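Local coordinates for protein nigritoxine (Vibrio nigripulchritudo, PDB 5M41) that acts as a bacterial toxin against crustaceans and insects, at residues 308-313 against 331-336; 339-344 against 390-395. All coordinates share one frame; numbering follows the deposited sequence.

Overall arrangement
Contacts 1 and 2 are neighbouring pieces of one buried core, their centres about 8 Å apart. Strands 328-336 and 340-348 follow each other in the chain and pair antiparallel, with Ala334 O 2.8 Å from Val342 N and Ser332 N 2.8 Å from Lys344 O. In contact 1 the first strand meets helix 302-319; in contact 2 the second meets helix 386-396. Both helices lie against the same face of the sheet, and Leu392 packs on Leu333, with Leu392 CD2 3.3 Å from Leu333 O. The magnesium ion, bound at Val189, Glu192 and Asp195, takes no ligand from either contact.

Contact 1. Residues 308-313 against 331-336; sequences QGAAGL and LSLAAI
The methyl group of Ala310 sits against two leucine side chains of strand 328-336. Its CB lies 4.0 Å from Leu333 CD2 and 4.1 Å from Leu331 CD2, so one small residue of the helix sits against both methyls of Leu331, CD2 the nearer, and against one of Leu333. The two leucines come to the same methyl by different torsions. In Leu331, CG is anti to the backbone N (chi1 162°), whereas Leu333 turns CG beside its N and anti to its carbonyl carbon (chi1 -60°), which carries CD2 over toward the helix. One turn on from Ala310, Leu313 makes a more distant contact, its CD2 4.4 Å from Leu331 CD1. Leu331 CD1 thus serves both helix residues, while CD2 faces Ala310. Helix and strand run roughly antiparallel, at 150°, with their axes 10.2 Å apart at closest approach; this is helix-on-sheet packing, joining helix 302-319 to the antiparallel sheet.

Packing is closest around Ala310 and the two leucines, all of them buried, and helix 373-382 adds Leu376 and Phe380 beside Leu331; Phe380 also touches Ala310. The other side of helix 308-313 is a contrast: Gln308 is exposed, while Gly309, Ala311 and Gly312 are partly so, and none of them meets the strand. On the reverse face of the sheet, Ser332 and Ala334 pack against Phe446 of helix 444-457, and Ser332 OG bonds to Asp368.

No hydrogen bond joins the two segments. Within the helix, Gly312 N bonds to Gln308 O and Leu313 N to Gly309 O, whereas Leu331 and Leu333 bond through their backbones to Ile369 and Val367. Helix and strand are thus joined by van der Waals contact and the burial of aliphatic groups, without a polar link.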
ATOM      1  N   GLN A 308      -3.516 -12.770 -10.507  1.00 55.03           N
ATOM      2  CA  GLN A 308      -3.978 -14.145 -10.296  1.00 57.94           C
ATOM      3  C   GLN A 308      -3.532 -14.671  -8.919  1.00 55.04           C
ATOM      4  O   GLN A 308      -4.340 -15.219  -8.154  1.00 54.94           O
ATOM      5  CB  GLN A 308      -3.508 -15.058 -11.446  1.00 64.80           C
ATOM      6  CG  GLN A 308      -3.877 -16.529 -11.277  1.00 72.89           C
ATOM      7  CD  GLN A 308      -5.372 -16.746 -11.054  1.00 80.92           C
ATOM      8  OE1 GLN A 308      -6.198 -16.466 -11.934  1.00 83.22           O
ATOM      9  NE2 GLN A 308      -5.727 -17.257  -9.869  1.00 82.36           N
ATOM     10  N   GLY A 309      -2.253 -14.479  -8.597  1.00 50.67           N
ATOM     11  CA  GLY A 309      -1.754 -14.807  -7.271  1.00 49.61           C
ATOM     12  C   GLY A 309      -2.573 -14.200  -6.141  1.00 48.41           C
ATOM     13  O   GLY A 309      -2.901 -14.883  -5.169  1.00 50.72           O
ATOM     14  N   ALA A 310      -2.919 -12.918  -6.266  1.00 47.92           N
ATOM     15  CA  ALA A 310      -3.682 -12.211  -5.223  1.00 47.38           C
ATOM     16  C   ALA A 310      -5.133 -12.700  -5.130  1.00 45.98           C
ATOM     17  O   ALA A 310      -5.681 -12.850  -4.036  1.00 45.61           O
ATOM     18  CB  ALA A 310      -3.632 -10.697  -5.449  1.00 45.91           C
ATOM     19  N   ALA A 311      -5.761 -12.933  -6.274  1.00 47.67           N
ATOM     20  CA  ALA A 311      -7.129 -13.468  -6.280  1.00 48.80           C
ATOM     21  C   ALA A 311      -7.106 -14.877  -5.710  1.00 49.57           C
ATOM     22  O   ALA A 311      -8.003 -15.264  -4.933  1.00 48.49           O
ATOM     23  CB  ALA A 311      -7.708 -13.479  -7.686  1.00 51.93           C
ATOM     24  N   GLY A 312      -6.062 -15.626  -6.083  1.00 50.86           N
ATOM     25  CA  GLY A 312      -5.832 -16.985  -5.569  1.00 54.32           C
ATOM     26  C   GLY A 312      -5.685 -17.008  -4.058  1.00 53.55           C
ATOM     27  O   GLY A 312      -6.295 -17.837  -3.373  1.00 54.75           O
ATOM     28  N   LEU A 313      -4.894 -16.077  -3.531  1.00 51.46           N
ATOM     29  CA  LEU A 313      -4.695 -15.992  -2.086  1.00 51.32           C
ATOM     30  C   LEU A 313      -6.008 -15.707  -1.358  1.00 51.06           C
ATOM     31  O   LEU A 313      -6.284 -16.292  -0.307  1.00 52.64           O
ATOM     32  CB  LEU A 313      -3.671 -14.903  -1.754  1.00 50.06           C
ATOM     33  CG  LEU A 313      -3.214 -14.733  -0.300  1.00 51.14           C
ATOM     34  CD1 LEU A 313      -2.279 -15.867   0.118  1.00 48.85           C
ATOM     35  CD2 LEU A 313      -2.513 -13.387  -0.169  1.00 48.79           C
ATOM     36  N   LEU A 331      -6.316  -6.706   1.622  1.00 37.15           N
ATOM     37  CA  LEU A 331      -5.369  -7.412   0.788  1.00 37.05           C
ATOM     38  C   LEU A 331      -4.247  -6.432   0.465  1.00 37.28           C
ATOM     39  O   LEU A 331      -4.435  -5.481  -0.315  1.00 35.59           O
ATOM     40  CB  LEU A 331      -6.038  -7.980  -0.469  1.00 36.62           C
ATOM     41  CG  LEU A 331      -5.184  -8.405  -1.674  1.00 38.74           C
ATOM     42  CD1 LEU A 331      -4.213  -9.523  -1.339  1.00 38.91           C
ATOM     43  CD2 LEU A 331      -6.097  -8.834  -2.807  1.00 39.44           C
ATOM     44  N   SER A 332      -3.090  -6.653   1.079  1.00 34.55           N
ATOM     45  CA  SER A 332      -1.932  -5.787   0.887  1.00 35.42           C
ATOM     46  C   SER A 332      -1.104  -6.283  -0.270  1.00 35.51           C
ATOM     47  O   SER A 332      -0.774  -7.453  -0.327  1.00 37.01           O
ATOM     48  CB  SER A 332      -1.034  -5.768   2.135  1.00 37.49           C
ATOM     49  OG  SER A 332      -1.649  -5.074   3.208  1.00 38.86           O
ATOM     50  N   LEU A 333      -0.764  -5.385  -1.185  1.00 33.98           N
ATOM     51  CA  LEU A 333       0.190  -5.686  -2.224  1.00 34.99           C
ATOM     52  C   LEU A 333       1.332  -4.730  -1.970  1.00 36.58           C
ATOM     53  O   LEU A 333       1.215  -3.513  -2.196  1.00 37.86           O
ATOM     54  CB  LEU A 333      -0.450  -5.493  -3.593  1.00 36.07           C
ATOM     55  CG  LEU A 333      -1.669  -6.390  -3.857  1.00 36.46           C
ATOM     56  CD1 LEU A 333      -2.423  -5.903  -5.076  1.00 38.00           C
ATOM     57  CD2 LEU A 333      -1.243  -7.845  -4.037  1.00 37.68           C
ATOM     58  N   ALA A 334       2.417  -5.280  -1.436  1.00 37.49           N
ATOM     59  CA  ALA A 334       3.531  -4.483  -0.949  1.00 37.48           C
ATOM     60  C   ALA A 334       4.754  -4.796  -1.760  1.00 38.54           C
ATOM     61  O   ALA A 334       5.136  -5.952  -1.880  1.00 39.80           O
ATOM     62  CB  ALA A 334       3.796  -4.779   0.518  1.00 38.30           C
ATOM     63  N   ALA A 335       5.375  -3.760  -2.313  1.00 40.02           N
ATOM     64  CA  ALA A 335       6.658  -3.904  -2.968  1.00 40.70           C
ATOM     65  C   ALA A 335       7.693  -4.395  -1.957  1.00 41.40           C
ATOM     66  O   ALA A 335       7.590  -4.139  -0.741  1.00 39.54           O
ATOM     67  CB  ALA A 335       7.094  -2.595  -3.574  1.00 40.69           C
ATOM     68  N   ILE A 336       8.669  -5.125  -2.475  1.00 41.28           N
ATOM     69  CA  ILE A 336       9.733  -5.733  -1.677  1.00 41.53           C
ATOM     70  C   ILE A 336      11.070  -5.436  -2.392  1.00 41.93           C
ATOM     71  O   ILE A 336      11.142  -5.544  -3.610  1.00 42.17           O
ATOM     72  CB  ILE A 336       9.490  -7.268  -1.541  1.00 42.28           C
ATOM     73  CG1 ILE A 336       8.270  -7.580  -0.631  1.00 41.57           C
ATOM     74  CG2 ILE A 336      10.732  -8.008  -1.061  1.00 43.52           C
ATOM     75  CD1 ILE A 336       8.377  -7.063   0.804  1.00 42.35           C
TER

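Contact 2. Residues 339-344 against 390-395; sequences GKIVAK and NGLVSV
Ile341 places CG1 beside its backbone N and anti to its carbonyl carbon (chi1 -74°), then keeps the chain extended to CD1 (chi2 -179°), so that this terminal methyl projects from strand 340-348 to helix 386-396. Val393 receives it with CG2, the branch set anti to the carbonyl carbon, while CG1 is anti to the backbone N (chi1 163°). Ile341 CD1 and Val393 CG2 meet at 3.7 Å, the closest approach of the two segments, and the two side chains cross at about a right angle. The same CD1 reaches the helix backbone, 4.1 Å from Val393 CA, and lies 4.3 Å from Leu392 CG. One methyl is thus lodged against two consecutive residues of the helix, and every contact across the interface goes through it.

All three residues are buried, and no hydrogen bond links strand to helix. The surroundings extend the apolar layer: Val393 also touches Val306 of helix 302-319, Ile341 touches Ala297, and Leu392 touches Ile409 of helix 406-415. Ile341 is held in the sheet through its backbone, which pairs with Met295, while its neighbour Val342 packs on Ile336.

The helix changes character away from the sheet. Ser394, an exposed residue, turns its hydroxyl back onto its own helix and donates from OG to Gly391 O at 2.8 Å, with the donor tilted out of the carbonyl plane.

A helix laid on one face of an antiparallel sheet through aliphatic side chains is characteristic of helix-on-sheet packing in alpha+beta domains. Here it forms part of the core of a protein whose fold was described as new.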
ATOM      1  N   GLY A 339      12.681  -5.680  -6.689  1.00 47.48           N
ATOM      2  CA  GLY A 339      11.659  -5.819  -7.719  1.00 48.59           C
ATOM      3  C   GLY A 339      10.651  -6.920  -7.463  1.00 45.83           C
ATOM      4  O   GLY A 339      10.116  -7.494  -8.406  1.00 46.97           O
ATOM      5  N   LYS A 340      10.389  -7.212  -6.192  1.00 45.49           N
ATOM      6  CA  LYS A 340       9.369  -8.188  -5.827  1.00 46.10           C
ATOM      7  C   LYS A 340       8.130  -7.504  -5.245  1.00 45.52           C
ATOM      8  O   LYS A 340       8.170  -6.299  -4.932  1.00 45.32           O
ATOM      9  CB  LYS A 340       9.926  -9.213  -4.843  1.00 48.54           C
ATOM     10  CG  LYS A 340      10.947 -10.168  -5.459  1.00 54.45           C
ATOM     11  CD  LYS A 340      11.725 -10.914  -4.384  1.00 59.79           C
ATOM     12  CE  LYS A 340      12.842 -11.777  -4.983  1.00 64.74           C
ATOM     13  NZ  LYS A 340      12.312 -12.832  -5.900  1.00 67.83           N
ATOM     14  N   ILE A 341       7.043  -8.269  -5.131  1.00 43.01           N
ATOM     15  CA  ILE A 341       5.806  -7.834  -4.473  1.00 43.45           C
ATOM     16  C   ILE A 341       5.308  -8.978  -3.606  1.00 41.91           C
ATOM     17  O   ILE A 341       5.291 -10.119  -4.039  1.00 41.76           O
ATOM     18  CB  ILE A 341       4.681  -7.472  -5.475  1.00 45.63           C
ATOM     19  CG1 ILE A 341       4.987  -6.144  -6.145  1.00 49.60           C
ATOM     20  CG2 ILE A 341       3.346  -7.287  -4.745  1.00 45.79           C
ATOM     21  CD1 ILE A 341       3.919  -5.698  -7.130  1.00 53.88           C
ATOM     22  N   VAL A 342       4.925  -8.671  -2.371  1.00 41.48           N
ATOM     23  CA  VAL A 342       4.284  -9.662  -1.523  1.00 41.54           C
ATOM     24  C   VAL A 342       2.778  -9.366  -1.448  1.00 40.86           C
ATOM     25  O   VAL A 342       2.375  -8.205  -1.295  1.00 39.65           O
ATOM     26  CB  VAL A 342       4.953  -9.753  -0.124  1.00 41.73           C
ATOM     27  CG1 VAL A 342       4.762  -8.475   0.680  1.00 41.22           C
ATOM     28  CG2 VAL A 342       4.461 -10.971   0.652  1.00 41.77           C
ATOM     29  N   ALA A 343       1.958 -10.403  -1.615  1.00 38.52           N
ATOM     30  CA  ALA A 343       0.534 -10.308  -1.297  1.00 39.59           C
ATOM     31  C   ALA A 343       0.345 -10.927   0.073  1.00 40.88           C
ATOM     32  O   ALA A 343       0.922 -11.986   0.368  1.00 38.94           O
ATOM     33  CB  ALA A 343      -0.313 -11.045  -2.319  1.00 39.72           C
ATOM     34  N   LYS A 344      -0.447 -10.259   0.903  1.00 39.60           N
ATOM     35  CA  LYS A 344      -0.714 -10.708   2.248  1.00 41.59           C
ATOM     36  C   LYS A 344      -2.062 -10.164   2.687  1.00 41.73           C
ATOM     37  O   LYS A 344      -2.333  -8.976   2.496  1.00 41.00           O
ATOM     38  CB  LYS A 344       0.384 -10.186   3.188  1.00 43.15           C
ATOM     39  CG  LYS A 344       0.399 -10.824   4.565  1.00 48.75           C
ATOM     40  CD  LYS A 344       1.782 -10.727   5.230  1.00 49.60           C
ATOM     41  CE  LYS A 344       1.836 -11.539   6.537  1.00 50.76           C
ATOM     42  NZ  LYS A 344       3.232 -12.054   6.800  1.00 56.49           N
ATOM     43  N   ASN A 390      -1.888  -3.308 -12.129  1.00 45.73           N
ATOM     44  CA  ASN A 390      -0.981  -2.951 -13.244  1.00 49.63           C
ATOM     45  C   ASN A 390      -0.107  -1.744 -12.882  1.00 49.78           C
ATOM     46  O   ASN A 390       1.109  -1.782 -13.042  1.00 52.01           O
ATOM     47  CB  ASN A 390      -1.740  -2.659 -14.550  1.00 54.06           C
ATOM     48  CG  ASN A 390      -2.323  -3.912 -15.197  1.00 58.99           C
ATOM     49  OD1 ASN A 390      -2.089  -5.039 -14.757  1.00 60.82           O
ATOM     50  ND2 ASN A 390      -3.090  -3.715 -16.254  1.00 61.55           N
ATOM     51  N   GLY A 391      -0.726  -0.681 -12.379  1.00 48.89           N
ATOM     52  CA  GLY A 391       0.025   0.512 -11.989  1.00 50.05           C
ATOM     53  C   GLY A 391       1.103   0.190 -10.960  1.00 49.35           C
ATOM     54  O   GLY A 391       2.265   0.563 -11.123  1.00 51.28           O
ATOM     55  N   LEU A 392       0.723  -0.502  -9.897  1.00 46.47           N
ATOM     56  CA  LEU A 392       1.671  -0.837  -8.844  1.00 45.19           C
ATOM     57  C   LEU A 392       2.825  -1.699  -9.350  1.00 44.64           C
ATOM     58  O   LEU A 392       3.999  -1.434  -9.039  1.00 45.13           O
ATOM     59  CB  LEU A 392       0.968  -1.513  -7.647  1.00 42.00           C
ATOM     60  CG  LEU A 392       1.901  -1.998  -6.523  1.00 41.69           C
ATOM     61  CD1 LEU A 392       2.741  -0.868  -5.932  1.00 40.62           C
ATOM     62  CD2 LEU A 392       1.114  -2.713  -5.433  1.00 38.08           C
ATOM     63  N   VAL A 393       2.490  -2.743 -10.098  1.00 44.03           N
ATOM     64  CA  VAL A 393       3.501  -3.645 -10.629  1.00 46.59           C
ATOM     65  C   VAL A 393       4.487  -2.868 -11.520  1.00 49.98           C
ATOM     66  O   VAL A 393       5.700  -3.045 -11.411  1.00 50.43           O
ATOM     67  CB  VAL A 393       2.891  -4.836 -11.401  1.00 46.90           C
ATOM     68  CG1 VAL A 393       3.945  -5.510 -12.269  1.00 49.59           C
ATOM     69  CG2 VAL A 393       2.300  -5.847 -10.444  1.00 45.71           C
ATOM     70  N   SER A 394       3.981  -1.978 -12.364  1.00 51.48           N
ATOM     71  CA  SER A 394       4.885  -1.218 -13.235  1.00 55.89           C
ATOM     72  C   SER A 394       5.900  -0.374 -12.464  1.00 56.06           C
ATOM     73  O   SER A 394       7.013  -0.160 -12.947  1.00 58.67           O
ATOM     74  CB  SER A 394       4.124  -0.337 -14.226  1.00 58.70           C
ATOM     75  OG  SER A 394       3.532   0.780 -13.577  1.00 61.16           O
ATOM     76  N   VAL A 395       5.533   0.121 -11.283  1.00 52.35           N
ATOM     77  CA  VAL A 395       6.505   0.904 -10.501  1.00 51.94           C
ATOM     78  C   VAL A 395       7.287   0.062  -9.479  1.00 51.96           C
ATOM     79  O   VAL A 395       8.381   0.454  -9.071  1.00 52.14           O
ATOM     80  CB  VAL A 395       5.904   2.185  -9.858  1.00 53.12           C
ATOM     81  CG1 VAL A 395       5.408   3.158 -10.934  1.00 53.97           C
ATOM     82  CG2 VAL A 395       4.794   1.833  -8.878  1.00 50.08           C
TER